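PDB 7CFL: putative cell wall hydrolase phosphatase-associated protein from Clostridioides difficile, which acts as an autolysin and probably cleaves cell-wall peptides as a cysteine endopeptidase through its C-terminal NlpC/P60-type catalytic domain, the part present here. Local coordinates for residues A[23-28]-A[117-122]; A[38-43]-A[57-62]; A[43-48]-A[95-100]; A[63-68]-A[131-136]. All blocks are in the same frame, centred on the assembly; numbering follows the deposited sequence. Where two conformers were deposited one is given.

Interaction 1 joins the loop after helix 13-22 to strand 118-121, and so closes a long loop over most of the domain. Interactions 2 and 3 both lie within that loop. Interaction 2 closes a short loop from the start of helix 41-53 to residues 57-62. Interaction 3 takes the same helix on to strand 96-102. It shares G43 with interaction 2, and the two cross along the chain. Interaction 4 follows interaction 2 in series and crosses interactions 1 and 3. It ties residues 63-68 to strand 131-136. Interaction 3 packs helix 41-53 on the antiparallel sheet, while interactions 1 and 4 tie connecting segments to its strands 118-121 and 131-136.

Interaction 1 (A[23-28]-A[117-122]); sequences TLLGKP and VTISNI
A pair of backbone hydrogen bonds joins G26 and K27 to V117, where the loop after helix 13-22 meets the chain entering strand 118-121. G26 N donates to V117 O at 2.9 Å. V117 N gives its hydrogen to K27 O, also over 2.9 Å and close to straight at 161°. Both backbone polar atoms of V117 are thus used by the loop. The loop is shaped by a type II beta turn from L24 to K27. Its own bond runs from K27 N to L24 O, and G26 takes the positive phi at the third position. The V117 side chain points at the turn, with V117 CB 3.3 Å from L24 O. With CG1 anti to the backbone N (chi1 176°), V117 CG1 and CG2 fall at 3.6 and 3.5 Å from L24 O.

In this NlpC/P60 domain, strand 118-121 is an outermost strand of the antiparallel sheet. It pairs with strand 105-110, for example through T118 and H108. The V117 side chain also meets F44 of helix 41-53 and I107 of the sheet. The contact therefore reaches from the loop to the helix-sheet interface. Nearer the surface, L25 sends its CD2 branch over the strand backbone, 3.9 Å from T118 CA. The same methyl meets the longer branch of I119, with L25 CD2 4.1 Å from both I119 CG1 and I119 CD1.

Interaction 2 (A[38-43]-A[57-62]); sequences SFDCSG and IPRVSR. With FLC (citrate anion), chain E.
R59 grips the carboxylate of D40 end-on, with one nitrogen to each oxygen. NH1 of R59 reaches the syn lone pair of D40 OD1 at 3.0 Å. NH2 of R59 meets D40 OD2 at 3.0 Å, on the syn side but out of the carboxylate plane. The two flat groups are turned 58° against each other. D40 is also the N-cap of helix 41-53, and its OD1 accepts from G43 N at 2.7 Å. The salt bridge and the capping bond therefore share OD1. This helix start is a hallmark of the papain-like NlpC/P60 fold. C41 stands in its first turn, where the family has its catalytic cysteine.

Further partners fix both charged groups. D40 OD2 accepts from G32 N, and R59 NE pairs with E34. The arginine bends at chi2 (58°), which turns its guanidinium back to the helix. There G43 CA lies over one face.

A citrate anion, probably from the crystallisation liquor, bridges the two segments beside this pair. It marks a pocket next to C41. OB2, of the central carboxylate, is held by S42 OG at 2.8 Å and by S61 N at 2.8 Å. On a terminal carboxylate, OG2 accepts from C41 N, almost straight with an N-H...O angle of 176°. Two packing contacts lie close by. V60 CG1 touches citrate OA1, and S42 CB comes within 3.5 Å of S61 N.

Interaction 3 (A[43-48]-A[95-100]); sequences GFTQYV and SHVGIY
F44, T45 and V48 form the side of helix 41-53 that packs on V97 and I99 of strand 96-102. This helix-on-sheet layer is the core of the papain-like NlpC/P60 fold. The axes of these short segments pass 8.3 Å apart, with their directions 39° from parallel.

F44 comes first. Its side chain crosses that of I99 at about a right angle, and F44 CE2 lies 4.2 Å from I99 CD1. The same ring also meets A21 of helix 13-22.

T45 follows, one residue on, and its CA is the one nearest the strand, across from G98. Its OG1 takes the place between the backbone N and the carbonyl carbon (chi1 59°). There it is within hydrogen-bonding range of both Q64 OE1 and S42 O, two acceptors for its single hydrogen, so the polar end is held although buried. The same OG1 is 3.7 Å from V97 CG1, where the two side chains meet tip to tip. CG2 of T45 instead slides past I99, with T45 CG2 3.8 Å from I99 CG1. V97 also touches C41 and S42, which places the strand beside the helix start. Its neighbour H96 is hydrogen-bonded to H108, consistent with the paired histidines of the family's active site.

V48 ends the walk. Its CG2 lies over one face of the F44 ring, toward its rim. Its other branch points at the isoleucine tip, with V48 CG1 3.5 Å from I99 CD1.

Interaction 4 (A[63-68]-A[131-136]); sequences DQSKYG and YVNARR
The backbone oxygen of S65 is gripped by the side chains of N133 and R135. S65 lies in the type I turn from Q64 to Y67. The turn leads into strand 69-71, which pairs with strand 131-136 at the edge of the antiparallel sheet. The contact thus fastens a helix-to-strand connection of the NlpC/P60 domain to the strand beside it.

Three hydrogen bonds converge on S65 O. R135 uses two nitrogens side-on. Its NE is 2.8 Å from S65 O but stands 55° above the carbonyl plane. Its NH2 lies in that plane, on a lone pair, at a longer 3.2 Å from S65 O. N133 ND2 meets S65 O at 3.0 Å, also on a lone pair. The other end of the amide is held too, as S65 OG donates to N133 OD1 over 2.6 Å. This fixes which way round the amide sits. A further bond, from R135 NH1 to G68 O, is weak.

The backbone of the turn lies over one face of the R135 guanidinium. K66 C is 3.7 Å above its plane, offset toward the rim. The arginine chain bends at chi2 (-74°), which brings NE and NH2 to S65 O.

Packing completes the contact. F83 of strand 81-84 touches S65, N133 and R135, and Y70 lies against N133 and R135. Within the turn, Y67 O rests on the arginine chain, 3.2 Å from R135 CB and equally near R135 CG and CD.

Interaction 1 (A[23-28]-A[117-122])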
loop_
_atom_site.group_PDB
_atom_site.type_symbol
_atom_site.label_atom_id
_atom_site.label_comp_id
_atom_site.label_asym_id
_atom_site.label_seq_id
_atom_site.Cartn_x
_atom_site.Cartn_y
_atom_site.Cartn_z
ATOM N N THR A 23 12.149 -2.839 -6.482
ATOM C CA THR A 23 13.575 -2.951 -6.042
ATOM C C THR A 23 13.615 -3.290 -4.549
ATOM O O THR A 23 14.669 -3.795 -4.092
ATOM C CB THR A 23 14.449 -1.707 -6.268
ATOM O OG1 THR A 23 14.078 -0.599 -5.445
ATOM C CG2 THR A 23 14.522 -1.262 -7.709
ATOM N N LEU A 24 12.549 -3.005 -3.801
ATOM C CA LEU A 24 12.497 -3.219 -2.335
ATOM C C LEU A 24 11.872 -4.573 -1.985
ATOM O O LEU A 24 11.672 -4.816 -0.768
ATOM C CB LEU A 24 11.749 -2.058 -1.683
ATOM C CG LEU A 24 12.271 -0.651 -1.971
ATOM C CD1 LEU A 24 11.330 0.388 -1.406
ATOM C CD2 LEU A 24 13.662 -0.440 -1.390
ATOM N N LEU A 25 11.452 -5.385 -2.976
ATOM C CA LEU A 25 10.913 -6.754 -2.735
ATOM C C LEU A 25 11.872 -7.506 -1.815
ATOM O O LEU A 25 13.093 -7.432 -2.051
ATOM C CB LEU A 25 10.709 -7.529 -4.045
ATOM C CG LEU A 25 9.418 -7.173 -4.795
ATOM C CD1 LEU A 25 9.479 -7.618 -6.242
ATOM C CD2 LEU A 25 8.209 -7.784 -4.110
ATOM N N GLY A 26 11.315 -8.153 -0.788
ATOM C CA GLY A 26 12.063 -9.027 0.127
ATOM C C GLY A 26 12.577 -8.267 1.333
ATOM O O GLY A 26 13.158 -8.943 2.226
ATOM N N LYS A 27 12.435 -6.929 1.370
ATOM C CA LYS A 27 12.985 -6.114 2.492
ATOM C C LYS A 27 12.090 -6.345 3.700
ATOM O O LYS A 27 10.879 -6.473 3.553
ATOM C CB LYS A 27 13.121 -4.643 2.109
ATOM C CG LYS A 27 14.161 -4.390 1.014
ATOM C CD LYS A 27 14.822 -3.056 1.077
ATOM C CE LYS A 27 16.227 -3.142 1.615
ATOM N NZ LYS A 27 17.154 -3.692 0.603
ATOM N N PRO A 28 12.641 -6.470 4.924
ATOM C CA PRO A 28 11.855 -6.936 6.070
ATOM C C PRO A 28 10.808 -5.946 6.601
ATOM O O PRO A 28 11.027 -4.735 6.519
ATOM C CB PRO A 28 12.930 -7.184 7.148
ATOM C CG PRO A 28 13.995 -6.191 6.786
ATOM C CD PRO A 28 14.055 -6.246 5.279
ATOM N N VAL A 117 8.377 -6.988 2.255
ATOM C CA VAL A 117 7.784 -6.389 1.025
ATOM C C VAL A 117 7.542 -7.533 0.040
ATOM O O VAL A 117 8.504 -8.300 -0.319
ATOM C CB VAL A 117 8.680 -5.301 0.419
ATOM C CG1 VAL A 117 8.107 -4.764 -0.877
ATOM C CG2 VAL A 117 8.944 -4.172 1.395
ATOM N N THR A 118 6.300 -7.650 -0.415
ATOM C CA THR A 118 5.863 -8.799 -1.226
ATOM C C THR A 118 4.713 -8.308 -2.096
ATOM O O THR A 118 4.283 -7.139 -1.948
ATOM C CB THR A 118 5.427 -10.003 -0.378
ATOM O OG1 THR A 118 5.278 -11.123 -1.248
ATOM C CG2 THR A 118 4.128 -9.801 0.373
ATOM N N ILE A 119 4.241 -9.221 -2.918
ATOM C CA ILE A 119 3.091 -8.952 -3.828
ATOM C C ILE A 119 1.944 -9.889 -3.442
ATOM O O ILE A 119 2.183 -11.116 -3.294
ATOM C CB ILE A 119 3.548 -9.098 -5.288
ATOM C CG1 ILE A 119 4.442 -7.925 -5.701
ATOM C CG2 ILE A 119 2.343 -9.234 -6.215
ATOM C CD1 ILE A 119 5.225 -8.169 -6.963
ATOM N N SER A 120 0.738 -9.332 -3.318
ATOM C CA SER A 120 -0.500 -10.057 -2.951
ATOM C C SER A 120 -1.617 -9.516 -3.844
ATOM O O SER A 120 -1.419 -8.429 -4.436
ATOM C CB SER A 120 -0.874 -9.892 -1.509
ATOM O OG SER A 120 0.219 -10.154 -0.652
ATOM N N ASN A 121 -2.700 -10.279 -3.954
ATOM C CA ASN A 121 -3.854 -9.965 -4.829
ATOM C C ASN A 121 -5.026 -9.462 -3.963
ATOM O O ASN A 121 -5.498 -10.170 -3.075
ATOM C CB ASN A 121 -4.195 -11.168 -5.705
ATOM C CG ASN A 121 -5.002 -10.731 -6.901
ATOM O OD1 ASN A 121 -6.179 -10.436 -6.749
ATOM N ND2 ASN A 121 -4.344 -10.595 -8.046
ATOM N N ILE A 122 -5.526 -8.269 -4.246
ATOM C CA ILE A 122 -6.651 -7.663 -3.471
ATOM C C ILE A 122 -7.940 -8.495 -3.667
ATOM O O ILE A 122 -8.860 -8.296 -2.860
ATOM C CB ILE A 122 -6.810 -6.172 -3.840
ATOM C CG1 ILE A 122 -7.508 -5.969 -5.188
ATOM C CG2 ILE A 122 -5.460 -5.448 -3.767
ATOM C CD1 ILE A 122 -7.694 -4.532 -5.564
#

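Interaction 2 (A[38-43]-A[57-62])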
loop_
_atom_site.group_PDB
_atom_site.type_symbol
_atom_site.label_atom_id
_atom_site.label_comp_id
_atom_site.label_asym_id
_atom_site.label_seq_id
_atom_site.Cartn_x
_atom_site.Cartn_y
_atom_site.Cartn_z
ATOM N N SER A 38 14.103 -1.323 6.138
ATOM C CA SER A 38 12.961 -2.007 6.798
ATOM C C SER A 38 11.737 -1.085 6.714
ATOM O O SER A 38 11.916 0.146 6.580
ATOM C CB SER A 38 13.283 -2.397 8.211
ATOM O OG SER A 38 13.511 -1.254 9.008
ATOM N N PHE A 39 10.537 -1.645 6.806
ATOM C CA PHE A 39 9.295 -0.879 6.548
ATOM C C PHE A 39 8.116 -1.450 7.331
ATOM O O PHE A 39 8.044 -2.642 7.524
ATOM C CB PHE A 39 8.924 -0.933 5.064
ATOM C CG PHE A 39 9.985 -0.444 4.110
ATOM C CD1 PHE A 39 10.144 0.903 3.859
ATOM C CD2 PHE A 39 10.857 -1.331 3.488
ATOM C CE1 PHE A 39 11.113 1.348 2.968
ATOM C CE2 PHE A 39 11.844 -0.878 2.621
ATOM C CZ PHE A 39 11.985 0.463 2.378
ATOM N N ASP A 40 7.143 -0.591 7.643
ATOM C CA ASP A 40 5.762 -1.038 7.926
ATOM C C ASP A 40 4.946 -0.670 6.679
ATOM O O ASP A 40 5.523 -0.129 5.703
ATOM C CB ASP A 40 5.255 -0.533 9.276
ATOM C CG ASP A 40 5.089 0.971 9.411
ATOM O OD1 ASP A 40 4.944 1.656 8.367
ATOM O OD2 ASP A 40 5.124 1.456 10.579
ATOM N N CYS A 41 3.660 -0.986 6.656
ATOM C CA CYS A 41 2.913 -0.952 5.375
ATOM C C CYS A 41 2.796 0.519 4.903
ATOM O O CYS A 41 3.122 0.774 3.761
ATOM C CB CYS A 41 1.610 -1.723 5.517
ATOM S SG CYS A 41 0.391 -0.879 6.550
ATOM N N SER A 42 2.520 1.452 5.790
ATOM C CA SER A 42 2.386 2.892 5.472
ATOM C C SER A 42 3.769 3.542 5.344
ATOM O O SER A 42 3.925 4.478 4.581
ATOM C CB SER A 42 1.554 3.558 6.536
ATOM O OG SER A 42 2.135 3.341 7.811
ATOM N N GLY A 43 4.772 3.057 6.074
ATOM C CA GLY A 43 6.135 3.586 5.900
ATOM C C GLY A 43 6.681 3.253 4.524
ATOM O O GLY A 43 7.414 4.086 3.947
ATOM N N ILE A 57 2.970 11.812 0.995
ATOM C CA ILE A 57 1.694 11.298 1.580
ATOM C C ILE A 57 1.852 11.212 3.094
ATOM O O ILE A 57 3.004 11.153 3.613
ATOM C CB ILE A 57 1.277 9.957 0.945
ATOM C CG1 ILE A 57 2.099 8.785 1.473
ATOM C CG2 ILE A 57 1.294 10.061 -0.584
ATOM C CD1 ILE A 57 1.858 7.461 0.791
ATOM N N PRO A 58 0.720 11.157 3.829
ATOM C CA PRO A 58 0.734 10.972 5.281
ATOM C C PRO A 58 1.483 9.722 5.743
ATOM O O PRO A 58 1.681 8.793 4.988
ATOM C CB PRO A 58 -0.749 10.827 5.664
ATOM C CG PRO A 58 -1.474 11.617 4.584
ATOM C CD PRO A 58 -0.655 11.383 3.333
ATOM N N ARG A 59 1.927 9.765 7.003
ATOM C CA ARG A 59 2.715 8.664 7.607
ATOM C C ARG A 59 1.883 7.405 7.816
ATOM O O ARG A 59 2.420 6.355 7.440
ATOM C CB ARG A 59 3.348 9.103 8.923
ATOM C CG ARG A 59 4.121 7.998 9.638
ATOM C CD ARG A 59 5.227 7.420 8.776
ATOM N NE ARG A 59 5.962 6.323 9.386
ATOM C CZ ARG A 59 5.600 5.034 9.382
ATOM N NH1 ARG A 59 4.467 4.629 8.805
ATOM N NH2 ARG A 59 6.405 4.145 9.947
ATOM N N VAL A 60 0.665 7.480 8.383
ATOM C CA VAL A 60 -0.051 6.239 8.820
ATOM C C VAL A 60 -1.170 5.917 7.824
ATOM O O VAL A 60 -1.688 6.845 7.162
ATOM C CB VAL A 60 -0.562 6.286 10.274
ATOM C CG1 VAL A 60 0.577 6.534 11.254
ATOM C CG2 VAL A 60 -1.664 7.300 10.464
ATOM N N SER A 61 -1.548 4.648 7.788
ATOM C CA SER A 61 -2.502 4.110 6.780
ATOM C C SER A 61 -3.844 4.855 6.843
ATOM O O SER A 61 -4.313 5.245 5.750
ATOM C CB SER A 61 -2.659 2.612 6.900
ATOM O OG SER A 61 -3.216 2.227 8.145
ATOM N N ARG A 62 -4.402 5.099 8.040
ATOM C CA ARG A 62 -5.735 5.736 8.213
ATOM C C ARG A 62 -5.732 7.164 7.660
ATOM O O ARG A 62 -6.792 7.602 7.154
ATOM C CB ARG A 62 -6.258 5.646 9.653
ATOM C CG ARG A 62 -5.396 6.295 10.721
ATOM C CD ARG A 62 -5.650 5.697 12.103
ATOM N NE ARG A 62 -4.639 6.140 13.062
ATOM C CZ ARG A 62 -3.545 5.463 13.444
ATOM N NH1 ARG A 62 -3.270 4.254 12.979
ATOM N NH2 ARG A 62 -2.713 6.018 14.309
HETATM C CAC FLC E . 2.158 2.675 11.483
HETATM C CA FLC E . 1.904 1.401 10.681
HETATM C CB FLC E . 0.453 0.891 10.689
HETATM C CBC FLC E . -0.537 1.977 10.179
HETATM C CG FLC E . 0.269 -0.297 9.743
HETATM C CGC FLC E . 1.093 -1.534 9.988
HETATM O OA1 FLC E . 1.162 3.309 11.920
HETATM O OA2 FLC E . 3.361 3.048 11.671
HETATM O OB1 FLC E . -1.664 2.001 10.724
HETATM O OB2 FLC E . -0.179 2.725 9.232
HETATM O OG1 FLC E . 0.620 -2.373 10.783
HETATM O OG2 FLC E . 2.158 -1.682 9.320
HETATM O OHB FLC E . 0.089 0.547 12.006
#

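Interaction 3 (A[43-48]-A[95-100])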
loop_
_atom_site.group_PDB
_atom_site.type_symbol
_atom_site.label_atom_id
_atom_site.label_comp_id
_atom_site.label_asym_id
_atom_site.label_seq_id
_atom_site.Cartn_x
_atom_site.Cartn_y
_atom_site.Cartn_z
ATOM N N GLY A 43 4.772 3.057 6.074
ATOM C CA GLY A 43 6.135 3.586 5.900
ATOM C C GLY A 43 6.681 3.253 4.524
ATOM O O GLY A 43 7.414 4.086 3.947
ATOM N N PHE A 44 6.299 2.087 3.999
ATOM C CA PHE A 44 6.662 1.609 2.654
ATOM C C PHE A 44 6.031 2.513 1.615
ATOM O O PHE A 44 6.707 3.021 0.711
ATOM C CB PHE A 44 6.173 0.181 2.445
ATOM C CG PHE A 44 6.446 -0.369 1.071
ATOM C CD1 PHE A 44 7.737 -0.630 0.637
ATOM C CD2 PHE A 44 5.389 -0.622 0.208
ATOM C CE1 PHE A 44 7.966 -1.139 -0.635
ATOM C CE2 PHE A 44 5.625 -1.127 -1.059
ATOM C CZ PHE A 44 6.908 -1.400 -1.475
ATOM N N THR A 45 4.719 2.690 1.697
ATOM C CA THR A 45 4.055 3.566 0.698
ATOM C C THR A 45 4.598 4.997 0.784
ATOM O O THR A 45 4.918 5.559 -0.272
ATOM C CB THR A 45 2.535 3.498 0.799
ATOM O OG1 THR A 45 2.087 3.887 2.096
ATOM C CG2 THR A 45 2.036 2.114 0.483
ATOM N N GLN A 46 4.743 5.573 1.988
ATOM C CA GLN A 46 5.346 6.921 2.115
ATOM C C GLN A 46 6.713 6.951 1.417
ATOM O O GLN A 46 6.992 7.923 0.703
ATOM C CB GLN A 46 5.429 7.384 3.569
ATOM C CG GLN A 46 5.620 8.885 3.694
ATOM C CD GLN A 46 5.878 9.292 5.118
ATOM O OE1 GLN A 46 6.834 8.799 5.742
ATOM N NE2 GLN A 46 5.113 10.241 5.606
ATOM N N TYR A 47 7.622 6.036 1.776
ATOM C CA TYR A 47 9.009 6.044 1.268
ATOM C C TYR A 47 9.038 5.910 -0.264
ATOM O O TYR A 47 9.751 6.679 -0.983
ATOM C CB TYR A 47 9.774 4.906 1.928
ATOM C CG TYR A 47 11.211 4.803 1.480
ATOM C CD1 TYR A 47 12.208 5.612 2.024
ATOM C CD2 TYR A 47 11.588 3.857 0.542
ATOM C CE1 TYR A 47 13.527 5.488 1.616
ATOM C CE2 TYR A 47 12.893 3.719 0.125
ATOM C CZ TYR A 47 13.873 4.526 0.678
ATOM O OH TYR A 47 15.159 4.357 0.273
ATOM N N VAL A 48 8.221 4.986 -0.790
ATOM C CA VAL A 48 8.186 4.735 -2.255
ATOM C C VAL A 48 7.724 6.033 -2.936
ATOM O O VAL A 48 8.360 6.431 -3.914
ATOM C CB VAL A 48 7.272 3.541 -2.606
ATOM C CG1 VAL A 48 6.839 3.561 -4.077
ATOM C CG2 VAL A 48 7.910 2.214 -2.230
ATOM N N SER A 95 -6.128 -0.007 8.618
ATOM C CA SER A 95 -4.925 -0.509 9.333
ATOM C C SER A 95 -3.845 -1.043 8.366
ATOM O O SER A 95 -2.758 -1.463 8.856
ATOM C CB SER A 95 -5.347 -1.571 10.311
ATOM O OG SER A 95 -6.070 -2.604 9.650
ATOM N N HIS A 96 -4.103 -1.050 7.050
ATOM C CA HIS A 96 -3.146 -1.584 6.046
ATOM C C HIS A 96 -3.298 -0.827 4.725
ATOM O O HIS A 96 -4.385 -0.255 4.433
ATOM C CB HIS A 96 -3.310 -3.105 5.891
ATOM C CG HIS A 96 -2.156 -3.767 5.214
ATOM N ND1 HIS A 96 -0.884 -3.850 5.797
ATOM C CD2 HIS A 96 -2.065 -4.354 4.002
ATOM C CE1 HIS A 96 -0.083 -4.485 4.968
ATOM N NE2 HIS A 96 -0.786 -4.801 3.849
ATOM N N VAL A 97 -2.228 -0.792 3.955
ATOM C CA VAL A 97 -2.165 -0.072 2.654
ATOM C C VAL A 97 -1.148 -0.796 1.782
ATOM O O VAL A 97 -0.078 -1.225 2.299
ATOM C CB VAL A 97 -1.785 1.415 2.833
ATOM C CG1 VAL A 97 -0.441 1.624 3.543
ATOM C CG2 VAL A 97 -1.746 2.170 1.531
ATOM N N GLY A 98 -1.416 -0.819 0.494
ATOM C CA GLY A 98 -0.543 -1.318 -0.570
ATOM C C GLY A 98 -0.616 -0.401 -1.765
ATOM O O GLY A 98 -1.494 0.502 -1.783
ATOM N N ILE A 99 0.281 -0.599 -2.716
ATOM C CA ILE A 99 0.338 0.168 -3.987
ATOM C C ILE A 99 -0.200 -0.755 -5.061
ATOM O O ILE A 99 0.339 -1.832 -5.268
ATOM C CB ILE A 99 1.759 0.664 -4.334
ATOM C CG1 ILE A 99 2.336 1.528 -3.212
ATOM C CG2 ILE A 99 1.785 1.368 -5.677
ATOM C CD1 ILE A 99 3.806 1.860 -3.367
ATOM N N TYR A 100 -1.305 -0.361 -5.671
ATOM C CA TYR A 100 -1.867 -1.164 -6.776
ATOM C C TYR A 100 -0.914 -1.200 -7.986
ATOM O O TYR A 100 -0.380 -0.131 -8.430
ATOM C CB TYR A 100 -3.248 -0.615 -7.099
ATOM C CG TYR A 100 -4.014 -1.518 -8.030
ATOM C CD1 TYR A 100 -4.568 -2.693 -7.551
ATOM C CD2 TYR A 100 -4.122 -1.246 -9.395
ATOM C CE1 TYR A 100 -5.325 -3.532 -8.374
ATOM C CE2 TYR A 100 -4.835 -2.102 -10.231
ATOM C CZ TYR A 100 -5.402 -3.260 -9.728
ATOM O OH TYR A 100 -6.081 -4.128 -10.548
#

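Interaction 4 (A[63-68]-A[131-136])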
loop_
_atom_site.group_PDB
_atom_site.type_symbol
_atom_site.label_atom_id
_atom_site.label_comp_id
_atom_site.label_asym_id
_atom_site.label_seq_id
_atom_site.Cartn_x
_atom_site.Cartn_y
_atom_site.Cartn_z
ATOM N N ASP A 63 -4.606 7.858 7.695
ATOM C CA ASP A 63 -4.447 9.242 7.184
ATOM C C ASP A 63 -4.180 9.183 5.670
ATOM O O ASP A 63 -4.768 9.989 4.926
ATOM C CB ASP A 63 -3.328 9.951 7.969
ATOM C CG ASP A 63 -3.689 10.194 9.435
ATOM O OD1 ASP A 63 -4.869 10.193 9.733
ATOM O OD2 ASP A 63 -2.770 10.341 10.301
ATOM N N GLN A 64 -3.380 8.232 5.189
ATOM C CA GLN A 64 -3.155 8.053 3.732
ATOM C C GLN A 64 -4.523 7.789 3.081
ATOM O O GLN A 64 -4.750 8.341 2.010
ATOM C CB GLN A 64 -2.172 6.934 3.429
ATOM C CG GLN A 64 -0.763 7.186 3.963
ATOM C CD GLN A 64 0.136 6.093 3.447
ATOM O OE1 GLN A 64 -0.251 5.201 2.699
ATOM N NE2 GLN A 64 1.363 6.082 3.931
ATOM N N SER A 65 -5.405 7.071 3.771
ATOM C CA SER A 65 -6.783 6.732 3.289
ATOM C C SER A 65 -7.644 7.975 3.090
ATOM O O SER A 65 -8.755 7.822 2.471
ATOM C CB SER A 65 -7.456 5.739 4.236
ATOM O OG SER A 65 -8.687 5.259 3.700
ATOM N N LYS A 66 -7.285 9.124 3.670
ATOM C CA LYS A 66 -8.109 10.371 3.583
ATOM C C LYS A 66 -7.436 11.365 2.626
ATOM O O LYS A 66 -7.862 12.532 2.605
ATOM C CB LYS A 66 -8.256 10.981 4.984
ATOM C CG LYS A 66 -9.039 10.144 5.984
ATOM C CD LYS A 66 -9.220 10.814 7.340
ATOM C CE LYS A 66 -8.196 10.384 8.369
ATOM N NZ LYS A 66 -8.443 10.989 9.699
ATOM N N TYR A 67 -6.357 10.953 1.935
ATOM C CA TYR A 67 -5.484 11.883 1.173
ATOM C C TYR A 67 -5.593 11.607 -0.328
ATOM O O TYR A 67 -5.405 10.478 -0.753
ATOM C CB TYR A 67 -4.026 11.783 1.662
ATOM C CG TYR A 67 -3.088 12.679 0.892
ATOM C CD1 TYR A 67 -3.026 14.050 1.137
ATOM C CD2 TYR A 67 -2.320 12.179 -0.147
ATOM C CE1 TYR A 67 -2.214 14.884 0.379
ATOM C CE2 TYR A 67 -1.505 13.008 -0.910
ATOM C CZ TYR A 67 -1.424 14.356 -0.631
ATOM O OH TYR A 67 -0.617 15.141 -1.417
ATOM N N GLY A 68 -5.833 12.649 -1.116
ATOM C CA GLY A 68 -5.829 12.541 -2.580
ATOM C C GLY A 68 -7.219 12.192 -3.087
ATOM O O GLY A 68 -8.187 12.255 -2.321
ATOM N N TYR A 131 -11.123 -4.893 2.134
ATOM C CA TYR A 131 -10.970 -3.693 1.270
ATOM C C TYR A 131 -11.870 -2.569 1.791
ATOM O O TYR A 131 -13.101 -2.801 1.976
ATOM C CB TYR A 131 -11.283 -4.020 -0.189
ATOM C CG TYR A 131 -11.139 -2.860 -1.131
ATOM C CD1 TYR A 131 -10.007 -2.719 -1.918
ATOM C CD2 TYR A 131 -12.144 -1.904 -1.267
ATOM C CE1 TYR A 131 -9.837 -1.635 -2.755
ATOM C CE2 TYR A 131 -11.978 -0.804 -2.092
ATOM C CZ TYR A 131 -10.837 -0.681 -2.862
ATOM O OH TYR A 131 -10.672 0.375 -3.711
ATOM N N VAL A 132 -11.293 -1.371 1.964
ATOM C CA VAL A 132 -12.037 -0.169 2.449
ATOM C C VAL A 132 -12.233 0.820 1.299
ATOM O O VAL A 132 -13.410 1.120 0.971
ATOM C CB VAL A 132 -11.384 0.494 3.671
ATOM C CG1 VAL A 132 -12.094 1.805 4.027
ATOM C CG2 VAL A 132 -11.373 -0.464 4.856
ATOM N N ASN A 133 -11.155 1.339 0.741
ATOM C CA ASN A 133 -11.154 2.444 -0.241
ATOM C C ASN A 133 -9.805 2.496 -0.957
ATOM O O ASN A 133 -8.890 1.673 -0.667
ATOM C CB ASN A 133 -11.520 3.788 0.393
ATOM C CG ASN A 133 -10.438 4.461 1.216
ATOM O OD1 ASN A 133 -9.489 3.818 1.656
ATOM N ND2 ASN A 133 -10.605 5.752 1.435
ATOM N N ALA A 134 -9.684 3.465 -1.849
ATOM C CA ALA A 134 -8.484 3.679 -2.656
ATOM C C ALA A 134 -8.302 5.173 -2.860
ATOM O O ALA A 134 -9.299 5.910 -2.825
ATOM C CB ALA A 134 -8.616 2.912 -3.929
ATOM N N ARG A 135 -7.065 5.594 -3.091
ATOM C CA ARG A 135 -6.699 6.999 -3.342
ATOM C C ARG A 135 -5.653 7.084 -4.458
ATOM O O ARG A 135 -4.718 6.234 -4.501
ATOM C CB ARG A 135 -6.143 7.649 -2.078
ATOM C CG ARG A 135 -7.134 7.779 -0.941
ATOM C CD ARG A 135 -8.147 8.862 -1.202
ATOM N NE ARG A 135 -9.040 8.968 -0.070
ATOM C CZ ARG A 135 -10.100 9.782 -0.005
ATOM N NH1 ARG A 135 -10.359 10.640 -0.975
ATOM N NH2 ARG A 135 -10.848 9.791 1.077
ATOM N N ARG A 136 -5.837 8.077 -5.330
ATOM C CA ARG A 136 -4.927 8.438 -6.437
ATOM C C ARG A 136 -4.134 9.664 -5.974
ATOM O O ARG A 136 -4.753 10.674 -5.581
ATOM C CB ARG A 136 -5.716 8.664 -7.728
ATOM C CG ARG A 136 -4.817 8.874 -8.933
ATOM C CD ARG A 136 -5.645 8.702 -10.194
ATOM N NE ARG A 136 -6.120 7.329 -10.197
ATOM C CZ ARG A 136 -7.281 6.908 -10.704
ATOM N NH1 ARG A 136 -8.135 7.752 -11.252
ATOM N NH2 ARG A 136 -7.597 5.633 -10.633
#